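Local coordinates for protein UDP-galactopyranose mutase (Deinococcus radiodurans, PDB 3HDQ) that binds FAD and UDP-galactose and probably interconverts UDP-galactopyranose and UDP-galactofuranose as a flavin-dependent mutase, at residues H63-C71 with G221-L230; K271-F279 with G331-N342. All blocks are in the same frame, centred on the assembly; numbering follows the deposited sequence.

Contact 1: residues H63-C71 with G221-L230; sequences HIGGNAYDC and GYTRMFQNML. With FAD (flavin-adenine dinucleotide), chain L.
Asp70 OD2 takes a bond of 3.1 Å from Thr223 N, which comes from above the carboxylate plane, and another from water 1, which accepts from Arg224 N. OD1 receives Tyr222 N at 2.6 Å on its syn side, though 32° out of the carboxylate plane. Asp70 CG stands between its own N and carbonyl carbon (chi1 61°), turning the carboxylate to the start of helix 222-229, whose dipole probably favours a negative charge. Gly221 leaves the room needed, since any CB there would run into OD1. The Thr223 hydroxyl donates to Asp70 O at 2.7 Å, in the carbonyl plane on a lone pair. An alanine in place of Asp70 lacks the carboxylate, and both amides and the water would probably be left without their acceptor, while the bond from Thr223 OG1 survives.

Gly65 CA sits over the centre of the Phe226 ring, 3.8 Å from its centroid, in a CH-pi contact; glycine suits the site because a CB would crowd Tyr69 CA and jam against Ile64 O. Ile64 meets Leu230 tip to tip (CG2 to CD1, 3.8 Å). Asn67 N donates to FAD O1A at 2.9 Å.

The loop follows strand 55-58 of the Rossmann-type FAD-binding domain, with Gly65 backbone-bonded to Ala37. Phe226 packs edge-to-face with Phe39 of helix 39-50, and Ile64 lies between helix 222-229 and Val237 of strand 235-239, outermost in the parallel sheet.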
loop_
_atom_site.group_PDB
_atom_site.type_symbol
_atom_site.label_atom_id
_atom_site.label_comp_id
_atom_site.label_asym_id
_atom_site.label_seq_id
_atom_site.Cartn_x
_atom_site.Cartn_y
_atom_site.Cartn_z
ATOM N N HIS A 63 5.597 4.049 -4.669
ATOM C CA HIS A 63 4.264 3.464 -4.770
ATOM C C HIS A 63 3.806 3.493 -6.222
ATOM O O HIS A 63 4.378 4.217 -7.026
ATOM C CB HIS A 63 3.286 4.267 -3.918
ATOM C CG HIS A 63 3.148 5.689 -4.366
ATOM N ND1 HIS A 63 2.529 6.036 -5.546
ATOM C CD2 HIS A 63 3.571 6.849 -3.805
ATOM C CE1 HIS A 63 2.569 7.350 -5.691
ATOM N NE2 HIS A 63 3.195 7.865 -4.649
ATOM N N ILE A 64 2.776 2.715 -6.549
ATOM C CA ILE A 64 2.197 2.716 -7.888
ATOM C C ILE A 64 1.117 3.805 -8.016
ATOM O O ILE A 64 0.833 4.528 -7.054
ATOM C CB ILE A 64 1.584 1.336 -8.238
ATOM C CG1 ILE A 64 0.444 0.995 -7.267
ATOM C CG2 ILE A 64 2.661 0.255 -8.203
ATOM C CD1 ILE A 64 -0.251 -0.326 -7.527
ATOM N N GLY A 65 0.527 3.930 -9.201
ATOM C CA GLY A 65 -0.612 4.815 -9.374
ATOM C C GLY A 65 -0.350 6.246 -9.819
ATOM O O GLY A 65 -1.296 6.999 -10.055
ATOM N N GLY A 66 0.913 6.634 -9.956
ATOM C CA GLY A 66 1.219 8.002 -10.346
ATOM C C GLY A 66 0.540 9.036 -9.448
ATOM O O GLY A 66 0.525 8.886 -8.224
ATOM N N ASN A 67 -0.018 10.083 -10.061
ATOM C CA ASN A 67 -0.715 11.163 -9.345
ATOM C C ASN A 67 -1.978 10.693 -8.649
ATOM O O ASN A 67 -2.470 11.360 -7.736
ATOM C CB ASN A 67 -1.137 12.291 -10.313
ATOM C CG ASN A 67 -0.013 13.236 -10.621
ATOM O OD1 ASN A 67 1.009 13.232 -9.934
ATOM N ND2 ASN A 67 -0.178 14.050 -11.658
ATOM N N ALA A 68 -2.532 9.585 -9.135
ATOM C CA ALA A 68 -3.853 9.149 -8.722
ATOM C C ALA A 68 -3.769 8.191 -7.540
ATOM O O ALA A 68 -4.782 7.674 -7.071
ATOM C CB ALA A 68 -4.576 8.501 -9.880
ATOM N N TYR A 69 -2.556 7.957 -7.064
ATOM C CA TYR A 69 -2.357 7.094 -5.914
ATOM C C TYR A 69 -3.195 7.592 -4.741
ATOM O O TYR A 69 -3.274 8.799 -4.502
ATOM C CB TYR A 69 -0.879 7.116 -5.535
ATOM C CG TYR A 69 -0.532 6.411 -4.244
ATOM C CD1 TYR A 69 -0.530 5.028 -4.168
ATOM C CD2 TYR A 69 -0.167 7.127 -3.118
ATOM C CE1 TYR A 69 -0.183 4.375 -2.999
ATOM C CE2 TYR A 69 0.177 6.488 -1.945
ATOM C CZ TYR A 69 0.162 5.110 -1.894
ATOM O OH TYR A 69 0.495 4.462 -0.736
ATOM N N ASP A 70 -3.821 6.675 -4.012
ATOM C CA ASP A 70 -4.448 7.040 -2.743
ATOM C C ASP A 70 -4.030 6.114 -1.593
ATOM O O ASP A 70 -3.521 5.016 -1.811
ATOM C CB ASP A 70 -5.978 7.134 -2.865
ATOM C CG ASP A 70 -6.621 5.835 -3.278
ATOM O OD1 ASP A 70 -7.735 5.896 -3.829
ATOM O OD2 ASP A 70 -6.034 4.758 -3.052
ATOM N N CYS A 71 -4.232 6.572 -0.371
ATOM C CA CYS A 71 -3.806 5.811 0.791
ATOM C C CYS A 71 -4.521 6.293 2.048
ATOM O O CYS A 71 -5.114 7.378 2.080
ATOM C CB CYS A 71 -2.299 5.959 0.980
ATOM S SG CYS A 71 -1.829 7.645 1.373
ATOM N N GLY A 221 -10.995 2.806 -3.720
ATOM C CA GLY A 221 -9.922 3.720 -4.045
ATOM C C GLY A 221 -9.111 3.308 -5.261
ATOM O O GLY A 221 -9.204 2.179 -5.740
ATOM N N TYR A 222 -8.311 4.240 -5.760
ATOM C CA TYR A 222 -7.482 4.022 -6.937
ATOM C C TYR A 222 -6.418 2.949 -6.740
ATOM O O TYR A 222 -6.192 2.119 -7.612
ATOM C CB TYR A 222 -6.798 5.341 -7.331
ATOM C CG TYR A 222 -7.773 6.387 -7.821
ATOM C CD1 TYR A 222 -8.226 7.396 -6.981
ATOM C CD2 TYR A 222 -8.260 6.343 -9.119
ATOM C CE1 TYR A 222 -9.126 8.341 -7.434
ATOM C CE2 TYR A 222 -9.159 7.276 -9.579
ATOM C CZ TYR A 222 -9.594 8.274 -8.736
ATOM O OH TYR A 222 -10.496 9.204 -9.205
ATOM N N THR A 223 -5.760 2.970 -5.593
ATOM C CA THR A 223 -4.625 2.084 -5.377
ATOM C C THR A 223 -5.020 0.614 -5.503
ATOM O O THR A 223 -4.348 -0.161 -6.202
ATOM C CB THR A 223 -3.923 2.389 -4.042
ATOM O OG1 THR A 223 -3.351 3.695 -4.128
ATOM C CG2 THR A 223 -2.820 1.373 -3.746
ATOM N N ARG A 224 -6.116 0.246 -4.849
ATOM C CA ARG A 224 -6.698 -1.078 -5.018
ATOM C C ARG A 224 -6.938 -1.414 -6.498
ATOM O O ARG A 224 -6.627 -2.513 -6.943
ATOM C CB ARG A 224 -7.997 -1.193 -4.212
ATOM C CG ARG A 224 -7.752 -1.186 -2.707
ATOM C CD ARG A 224 -7.297 -2.552 -2.234
ATOM N NE ARG A 224 -8.327 -3.538 -2.558
ATOM C CZ ARG A 224 -9.410 -3.752 -1.813
ATOM N NH1 ARG A 224 -9.599 -3.062 -0.690
ATOM N NH2 ARG A 224 -10.304 -4.660 -2.190
ATOM N N MET A 225 -7.479 -0.458 -7.252
ATOM C CA MET A 225 -7.744 -0.647 -8.678
ATOM C C MET A 225 -6.431 -0.884 -9.438
ATOM O O MET A 225 -6.303 -1.846 -10.202
ATOM C CB MET A 225 -8.482 0.575 -9.255
ATOM C CG MET A 225 -8.747 0.506 -10.760
ATOM S SD MET A 225 -9.254 2.090 -11.449
ATOM C CE MET A 225 -7.670 2.919 -11.522
ATOM N N PHE A 226 -5.461 -0.003 -9.215
ATOM C CA PHE A 226 -4.140 -0.164 -9.799
ATOM C C PHE A 226 -3.501 -1.514 -9.467
ATOM O O PHE A 226 -2.930 -2.150 -10.344
ATOM C CB PHE A 226 -3.222 1.000 -9.409
ATOM C CG PHE A 226 -3.409 2.216 -10.277
ATOM C CD1 PHE A 226 -4.163 3.287 -9.841
ATOM C CD2 PHE A 226 -2.861 2.267 -11.547
ATOM C CE1 PHE A 226 -4.351 4.402 -10.652
ATOM C CE2 PHE A 226 -3.039 3.380 -12.360
ATOM C CZ PHE A 226 -3.787 4.449 -11.913
ATOM N N GLN A 227 -3.608 -1.954 -8.216
ATOM C CA GLN A 227 -3.038 -3.243 -7.832
ATOM C C GLN A 227 -3.594 -4.379 -8.686
ATOM O O GLN A 227 -2.834 -5.226 -9.150
ATOM C CB GLN A 227 -3.219 -3.519 -6.325
ATOM C CG GLN A 227 -2.230 -2.721 -5.466
ATOM C CD GLN A 227 -2.555 -2.701 -3.968
ATOM O OE1 GLN A 227 -3.563 -3.249 -3.519
ATOM N NE2 GLN A 227 -1.684 -2.051 -3.188
ATOM N N ASN A 228 -4.910 -4.382 -8.904
ATOM C CA ASN A 228 -5.535 -5.348 -9.813
ATOM C C ASN A 228 -4.996 -5.244 -11.254
ATOM O O ASN A 228 -4.787 -6.260 -11.926
ATOM C CB ASN A 228 -7.068 -5.201 -9.812
ATOM C CG ASN A 228 -7.706 -5.566 -8.464
ATOM O OD1 ASN A 228 -7.178 -6.383 -7.695
ATOM N ND2 ASN A 228 -8.854 -4.958 -8.180
ATOM N N MET A 229 -4.766 -4.018 -11.723
ATOM C CA MET A 229 -4.254 -3.785 -13.077
ATOM C C MET A 229 -2.845 -4.355 -13.295
ATOM O O MET A 229 -2.496 -4.796 -14.391
ATOM C CB MET A 229 -4.247 -2.288 -13.385
ATOM C CG MET A 229 -5.202 -1.849 -14.475
ATOM S SD MET A 229 -5.250 -0.041 -14.649
ATOM C CE MET A 229 -6.301 0.312 -13.274
ATOM N N LEU A 230 -2.038 -4.341 -12.243
ATOM C CA LEU A 230 -0.646 -4.767 -12.349
ATOM C C LEU A 230 -0.429 -6.170 -11.776
ATOM O O LEU A 230 0.704 -6.565 -11.514
ATOM C CB LEU A 230 0.263 -3.760 -11.632
ATOM C CG LEU A 230 0.133 -2.289 -12.048
ATOM C CD1 LEU A 230 1.093 -1.416 -11.249
ATOM C CD2 LEU A 230 0.397 -2.144 -13.522
HETATM P PA FAD L . 1.399 10.389 -13.905
HETATM O O1A FAD L . 0.442 10.114 -12.901
HETATM O O2A FAD L . 2.012 11.623 -13.636
HETATM O O5B FAD L . 2.438 9.245 -13.840
HETATM C C5B FAD L . 3.661 9.254 -14.474
HETATM C C4B FAD L . 4.617 8.521 -13.591
HETATM O O4B FAD L . 5.868 8.481 -14.178
HETATM C C3B FAD L . 4.786 9.282 -12.299
HETATM O O3B FAD L . 4.342 8.572 -11.192
HETATM C C2B FAD L . 6.255 9.522 -12.201
HETATM O O2B FAD L . 6.677 9.280 -10.914
HETATM C C1B FAD L . 6.825 8.548 -13.189
HETATM N N9A FAD L . 8.139 8.970 -13.662
HETATM C C8A FAD L . 8.495 10.128 -14.229
HETATM N N7A FAD L . 9.776 10.118 -14.499
HETATM C C5A FAD L . 10.273 8.955 -14.109
HETATM C C6A FAD L . 11.533 8.401 -14.137
HETATM N N6A FAD L . 12.494 8.981 -14.771
HETATM N N1A FAD L . 11.746 7.160 -13.652
HETATM C C2A FAD L . 10.722 6.463 -13.119
HETATM N N3A FAD L . 9.488 7.006 -13.091
HETATM C C4A FAD L . 9.259 8.230 -13.563
HETATM N N1 FAD L . -7.950 13.912 -13.521
HETATM C C2 FAD L . -9.257 13.628 -13.537
HETATM O O2 FAD L . -9.739 12.966 -14.406
HETATM N N3 FAD L . -10.019 14.097 -12.544
HETATM C C4 FAD L . -9.475 14.838 -11.549
HETATM O O4 FAD L . -10.138 15.260 -10.663
HETATM C C4X FAD L . -8.160 15.123 -11.563
HETATM N N5 FAD L . -7.635 15.876 -10.576
HETATM C C5X FAD L . -6.317 16.158 -10.588
HETATM C C6 FAD L . -5.788 16.914 -9.570
HETATM C C7 FAD L . -4.453 17.205 -9.569
HETATM C C7M FAD L . -3.873 18.021 -8.489
HETATM C C8 FAD L . -3.647 16.734 -10.565
HETATM C C8M FAD L . -2.208 17.087 -10.521
HETATM C C9 FAD L . -4.179 15.968 -11.581
HETATM C C9A FAD L . -5.520 15.678 -11.605
HETATM N N10 FAD L . -6.064 14.914 -12.597
HETATM C C10 FAD L . -7.387 14.653 -12.563
HETATM C "C1'" FAD L . -5.270 14.476 -13.772
HETATM C "C2'" FAD L . -4.583 13.144 -13.573
HETATM O "O2'" FAD L . -3.701 13.320 -12.523
HETATM C "C3'" FAD L . -3.786 12.690 -14.791
HETATM O "O3'" FAD L . -4.530 12.434 -15.899
HETATM C "C4'" FAD L . -3.251 11.321 -14.581
HETATM O "O4'" FAD L . -3.077 11.218 -13.201
HETATM C "C5'" FAD L . -1.978 11.197 -15.365
HETATM O "O5'" FAD L . -1.577 9.906 -15.640
HETATM P P FAD L . -0.152 9.675 -16.207
HETATM O O1P FAD L . 0.138 8.296 -16.183
HETATM O O2P FAD L . -0.163 10.131 -17.545
HETATM O O3P FAD L . 0.852 10.519 -15.362
HETATM O O HOH W 1 -7.103 2.141 -2.829
#

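Contact 2: residues K271-F279 with G331-N342; sequences KLPYRSLEF and GDPYYPVPRPEN. With GDU (galactose-uridine-5'-diphosphate), chain K.
Arg275 O accepts two backbone bonds, from Tyr334 N at 3.0 Å and Tyr335 N at 3.2 Å, while Arg275 N donates to Tyr335 O at 2.8 Å. Beside them Ser276, its OG anti to the backbone N (chi1 -164°), swings its hydroxyl across to Asp332 O at 2.5 Å; a small polar side chain fits here because it must lie close against segment 331-342. Two residues facing one make a classic beta bulge, which here lies in the antiparallel pairing of strands 274-284 and 320-336 at the edge of the mixed sheet.

The two tyrosines of the bulge meet different partners. Tyr335 directs its hydroxyl to GDU O1B, a diphosphate oxygen, at 2.8 Å. Its ring is steadied at the edge by Leu277, whose CD1 touches CE1 at 3.6 Å as the two side chains cross at about a right angle. Tyr334 turns its ring edge to Leu277 N and brings its hydroxyl to the rim of Phe279, in an oblique aromatic pair with planes at 59°.

Just before the bulge, Pro333 presses its CB against Tyr274 CB at 3.3 Å, while the hydroxyl of Tyr274 bonds to Leu365 O. At the far end Pro273 lies against the amide of Asn342, which is held by its own bond from ND2 to Val337 O, 2.9 Å long and lying in both amide and carbonyl planes.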
loop_
_atom_site.group_PDB
_atom_site.type_symbol
_atom_site.label_atom_id
_atom_site.label_comp_id
_atom_site.label_asym_id
_atom_site.label_seq_id
_atom_site.Cartn_x
_atom_site.Cartn_y
_atom_site.Cartn_z
ATOM N N LYS A 271 14.476 24.097 -20.605
ATOM C CA LYS A 271 13.435 23.547 -19.746
ATOM C C LYS A 271 12.027 23.766 -20.310
ATOM O O LYS A 271 11.648 24.897 -20.598
ATOM C CB LYS A 271 13.541 24.143 -18.339
ATOM C CG LYS A 271 12.549 23.539 -17.342
ATOM C CD LYS A 271 12.889 22.078 -17.021
ATOM C CE LYS A 271 11.855 21.438 -16.084
ATOM N NZ LYS A 271 10.596 21.078 -16.801
ATOM N N LEU A 272 11.276 22.677 -20.491
ATOM C CA LEU A 272 9.854 22.754 -20.822
ATOM C C LEU A 272 9.109 23.096 -19.531
ATOM O O LEU A 272 9.267 22.401 -18.535
ATOM C CB LEU A 272 9.355 21.403 -21.320
ATOM C CG LEU A 272 8.581 21.346 -22.635
ATOM C CD1 LEU A 272 7.673 20.121 -22.660
ATOM C CD2 LEU A 272 7.797 22.637 -22.910
ATOM N N PRO A 273 8.313 24.174 -19.527
ATOM C CA PRO A 273 7.637 24.541 -18.273
ATOM C C PRO A 273 6.526 23.570 -17.862
ATOM O O PRO A 273 5.599 23.316 -18.633
ATOM C CB PRO A 273 7.030 25.923 -18.582
ATOM C CG PRO A 273 7.778 26.410 -19.798
ATOM C CD PRO A 273 8.096 25.175 -20.586
ATOM N N TYR A 274 6.638 23.024 -16.656
ATOM C CA TYR A 274 5.540 22.297 -16.037
ATOM C C TYR A 274 5.224 22.979 -14.726
ATOM O O TYR A 274 6.132 23.329 -13.968
ATOM C CB TYR A 274 5.924 20.853 -15.727
ATOM C CG TYR A 274 6.140 19.951 -16.918
ATOM C CD1 TYR A 274 7.373 19.892 -17.553
ATOM C CD2 TYR A 274 5.124 19.129 -17.379
ATOM C CE1 TYR A 274 7.581 19.049 -18.629
ATOM C CE2 TYR A 274 5.317 18.290 -18.437
ATOM C CZ TYR A 274 6.550 18.257 -19.067
ATOM O OH TYR A 274 6.749 17.418 -20.130
ATOM N N ARG A 275 3.940 23.152 -14.444
ATOM C CA ARG A 275 3.551 23.761 -13.187
ATOM C C ARG A 275 3.483 22.686 -12.096
ATOM O O ARG A 275 3.094 21.554 -12.361
ATOM C CB ARG A 275 2.218 24.482 -13.349
ATOM C CG ARG A 275 1.869 25.386 -12.182
ATOM C CD ARG A 275 2.779 26.600 -12.097
ATOM N NE ARG A 275 2.145 27.603 -11.254
ATOM C CZ ARG A 275 2.758 28.641 -10.699
ATOM N NH1 ARG A 275 4.057 28.845 -10.876
ATOM N NH2 ARG A 275 2.057 29.484 -9.957
ATOM N N SER A 276 3.883 23.038 -10.880
ATOM C CA SER A 276 3.894 22.088 -9.773
ATOM C C SER A 276 2.932 22.530 -8.664
ATOM O O SER A 276 2.293 23.571 -8.771
ATOM C CB SER A 276 5.317 21.946 -9.225
ATOM O OG SER A 276 5.462 20.791 -8.411
ATOM N N LEU A 277 2.846 21.739 -7.597
ATOM C CA LEU A 277 1.964 22.029 -6.468
ATOM C C LEU A 277 2.613 21.635 -5.160
ATOM O O LEU A 277 3.409 20.704 -5.109
ATOM C CB LEU A 277 0.650 21.253 -6.584
ATOM C CG LEU A 277 -0.230 21.659 -7.754
ATOM C CD1 LEU A 277 -1.356 20.666 -7.960
ATOM C CD2 LEU A 277 -0.753 23.074 -7.533
ATOM N N GLU A 278 2.250 22.341 -4.096
ATOM C CA GLU A 278 2.569 21.889 -2.753
ATOM C C GLU A 278 1.266 21.607 -2.021
ATOM O O GLU A 278 0.349 22.420 -2.041
ATOM C CB GLU A 278 3.393 22.923 -2.002
ATOM C CG GLU A 278 3.624 22.554 -0.546
ATOM C CD GLU A 278 4.127 23.719 0.279
ATOM O OE1 GLU A 278 4.623 24.699 -0.314
ATOM O OE2 GLU A 278 4.023 23.657 1.520
ATOM N N PHE A 279 1.185 20.446 -1.385
ATOM C CA PHE A 279 -0.040 20.022 -0.729
ATOM C C PHE A 279 0.109 20.092 0.772
ATOM O O PHE A 279 1.064 19.562 1.324
ATOM C CB PHE A 279 -0.389 18.583 -1.125
ATOM C CG PHE A 279 -0.430 18.351 -2.609
ATOM C CD1 PHE A 279 0.672 17.834 -3.271
ATOM C CD2 PHE A 279 -1.564 18.655 -3.338
ATOM C CE1 PHE A 279 0.644 17.610 -4.636
ATOM C CE2 PHE A 279 -1.609 18.442 -4.709
ATOM C CZ PHE A 279 -0.503 17.916 -5.363
ATOM N N GLY A 331 9.314 22.026 -8.498
ATOM C CA GLY A 331 8.966 20.751 -7.895
ATOM C C GLY A 331 8.521 19.750 -8.944
ATOM O O GLY A 331 8.767 19.976 -10.123
ATOM N N ASP A 332 7.877 18.654 -8.534
ATOM C CA ASP A 332 7.464 17.621 -9.492
ATOM C C ASP A 332 6.439 18.176 -10.477
ATOM O O ASP A 332 5.538 18.913 -10.086
ATOM C CB ASP A 332 6.869 16.396 -8.790
ATOM C CG ASP A 332 7.897 15.614 -8.002
ATOM O OD1 ASP A 332 9.110 15.746 -8.288
ATOM O OD2 ASP A 332 7.479 14.859 -7.098
ATOM N N PRO A 333 6.572 17.816 -11.762
ATOM C CA PRO A 333 5.700 18.409 -12.778
ATOM C C PRO A 333 4.319 17.768 -12.725
ATOM O O PRO A 333 4.242 16.541 -12.747
ATOM C CB PRO A 333 6.401 18.044 -14.097
ATOM C CG PRO A 333 7.154 16.773 -13.797
ATOM C CD PRO A 333 7.471 16.780 -12.309
ATOM N N TYR A 334 3.261 18.578 -12.660
ATOM C CA TYR A 334 1.885 18.068 -12.651
ATOM C C TYR A 334 1.041 18.582 -13.822
ATOM O O TYR A 334 0.106 17.912 -14.249
ATOM C CB TYR A 334 1.164 18.419 -11.343
ATOM C CG TYR A 334 1.786 17.842 -10.089
ATOM C CD1 TYR A 334 2.096 18.660 -9.015
ATOM C CD2 TYR A 334 2.061 16.484 -9.978
ATOM C CE1 TYR A 334 2.659 18.157 -7.872
ATOM C CE2 TYR A 334 2.627 15.966 -8.827
ATOM C CZ TYR A 334 2.926 16.810 -7.777
ATOM O OH TYR A 334 3.491 16.312 -6.614
ATOM N N TYR A 335 1.372 19.767 -14.332
ATOM C CA TYR A 335 0.608 20.386 -15.413
ATOM C C TYR A 335 1.519 20.875 -16.532
ATOM O O TYR A 335 2.472 21.609 -16.274
ATOM C CB TYR A 335 -0.120 21.635 -14.911
ATOM C CG TYR A 335 -1.131 21.463 -13.791
ATOM C CD1 TYR A 335 -0.728 21.423 -12.464
ATOM C CD2 TYR A 335 -2.495 21.396 -14.066
ATOM C CE1 TYR A 335 -1.645 21.289 -11.450
ATOM C CE2 TYR A 335 -3.419 21.263 -13.054
ATOM C CZ TYR A 335 -2.992 21.213 -11.749
ATOM O OH TYR A 335 -3.906 21.077 -10.738
ATOM N N PRO A 336 1.210 20.514 -17.785
ATOM C CA PRO A 336 1.815 21.281 -18.873
ATOM C C PRO A 336 1.244 22.696 -18.814
ATOM O O PRO A 336 0.187 22.895 -18.203
ATOM C CB PRO A 336 1.296 20.582 -20.140
ATOM C CG PRO A 336 0.588 19.346 -19.674
ATOM C CD PRO A 336 0.182 19.579 -18.263
ATOM N N VAL A 337 1.917 23.655 -19.442
ATOM C CA VAL A 337 1.486 25.051 -19.425
ATOM C C VAL A 337 1.106 25.526 -20.838
ATOM O O VAL A 337 1.912 26.148 -21.526
ATOM C CB VAL A 337 2.599 25.949 -18.841
ATOM C CG1 VAL A 337 2.133 27.396 -18.724
ATOM C CG2 VAL A 337 3.055 25.411 -17.485
ATOM N N PRO A 338 -0.133 25.237 -21.270
ATOM C CA PRO A 338 -0.518 25.522 -22.655
ATOM C C PRO A 338 -0.478 27.025 -22.991
ATOM O O PRO A 338 -1.269 27.808 -22.471
ATOM C CB PRO A 338 -1.952 24.966 -22.741
ATOM C CG PRO A 338 -2.071 24.032 -21.571
ATOM C CD PRO A 338 -1.254 24.664 -20.507
ATOM N N ARG A 339 0.473 27.406 -23.839
ATOM C CA ARG A 339 0.597 28.753 -24.390
ATOM C C ARG A 339 1.597 28.645 -25.533
ATOM O O ARG A 339 2.412 27.721 -25.553
ATOM C CB ARG A 339 1.084 29.750 -23.336
ATOM C CG ARG A 339 2.401 29.394 -22.709
ATOM C CD ARG A 339 2.656 30.219 -21.463
ATOM N NE ARG A 339 2.659 31.661 -21.714
ATOM C CZ ARG A 339 3.702 32.448 -21.470
ATOM N NH1 ARG A 339 4.814 31.922 -20.983
ATOM N NH2 ARG A 339 3.641 33.752 -21.707
ATOM N N PRO A 340 1.541 29.582 -26.493
ATOM C CA PRO A 340 2.361 29.508 -27.717
ATOM C C PRO A 340 3.872 29.298 -27.481
ATOM O O PRO A 340 4.458 28.483 -28.194
ATOM C CB PRO A 340 2.089 30.852 -28.401
ATOM C CG PRO A 340 0.720 31.253 -27.898
ATOM C CD PRO A 340 0.691 30.787 -26.469
ATOM N N GLU A 341 4.484 29.988 -26.516
ATOM C CA GLU A 341 5.917 29.802 -26.274
ATOM C C GLU A 341 6.259 28.388 -25.819
ATOM O O GLU A 341 7.366 27.911 -26.077
ATOM C CB GLU A 341 6.544 30.849 -25.317
ATOM C CG GLU A 341 5.641 31.470 -24.288
ATOM C CD GLU A 341 4.681 32.472 -24.903
ATOM O OE1 GLU A 341 3.496 32.119 -25.088
ATOM O OE2 GLU A 341 5.111 33.602 -25.225
ATOM N N ASN A 342 5.316 27.716 -25.154
ATOM C CA ASN A 342 5.560 26.354 -24.691
ATOM C C ASN A 342 5.223 25.280 -25.740
ATOM O O ASN A 342 5.925 24.283 -25.846
ATOM C CB ASN A 342 4.856 26.083 -23.355
ATOM C CG ASN A 342 5.402 26.936 -22.230
ATOM O OD1 ASN A 342 6.519 27.456 -22.314
ATOM N ND2 ASN A 342 4.613 27.089 -21.162
HETATM N N1 GDU K . -10.511 28.149 -13.325
HETATM C C2 GDU K . -10.772 29.181 -12.668
HETATM N N3 GDU K . -11.459 29.478 -11.649
HETATM C C4 GDU K . -12.074 28.416 -11.101
HETATM C C5 GDU K . -11.880 27.095 -11.744
HETATM C C6 GDU K . -11.093 27.016 -12.836
HETATM O O2 GDU K . -10.114 30.322 -13.200
HETATM O O4 GDU K . -12.753 28.530 -10.083
HETATM C C1D GDU K . -9.641 28.112 -14.466
HETATM C C2D GDU K . -8.114 28.057 -14.223
HETATM O O2D GDU K . -7.370 28.618 -15.298
HETATM C C3D GDU K . -7.906 26.562 -14.095
HETATM C C4D GDU K . -8.739 26.106 -15.292
HETATM O O4D GDU K . -9.869 26.983 -15.331
HETATM O O3D GDU K . -6.526 26.221 -14.193
HETATM C C5D GDU K . -9.006 24.612 -15.398
HETATM O O5D GDU K . -9.786 24.313 -14.225
HETATM P PA GDU K . -9.720 22.896 -13.493
HETATM O O1A GDU K . -10.865 22.821 -12.542
HETATM O O2A GDU K . -9.874 21.850 -14.517
HETATM O O3A GDU K . -8.390 22.777 -12.633
HETATM P PB GDU K . -7.711 21.388 -12.296
HETATM O O1B GDU K . -6.521 21.826 -11.528
HETATM O O2B GDU K . -7.219 20.583 -13.441
HETATM O O3B GDU K . -8.578 20.471 -11.302
HETATM C "C1'" GDU K . -8.547 19.069 -10.968
HETATM C "C2'" GDU K . -9.363 18.285 -12.018
HETATM C "C3'" GDU K . -10.707 19.039 -12.157
HETATM C "C4'" GDU K . -11.495 18.851 -10.827
HETATM C "C5'" GDU K . -10.584 19.286 -9.645
HETATM C "C6'" GDU K . -11.138 18.881 -8.250
HETATM O "O2'" GDU K . -8.643 18.145 -13.256
HETATM O "O3'" GDU K . -11.417 18.524 -13.307
HETATM O "O4'" GDU K . -11.870 17.461 -10.723
HETATM O "O5'" GDU K . -9.173 18.929 -9.669
HETATM O "O6'" GDU K . -11.816 19.972 -7.582
HETATM O O HOH W 2 7.818 21.027 -12.765
#

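In the fold
Contacts 1 and 2 follow one another along the chain, and their centres lie 23 Å apart, yet they meet around the cofactor, where Asn67 OD1 of the first packs 3.4 Å from Tyr334 CE2 of the second. Contact 1 belongs to the FAD side: its loop meets the cofactor's pyrophosphate, and Tyr222 remains about 9 Å, side chain to ligand, from the bound UDP-galactose. Contact 2 serves both ligands, for Leu277 and Tyr334 touch FAD, whereas Tyr335 touches FAD and binds the substrate diphosphate. Segment 63-71, beside the Rossmann-type sheet, and strand 274-284, at the edge of the mixed sheet, thus line the same FAD pocket.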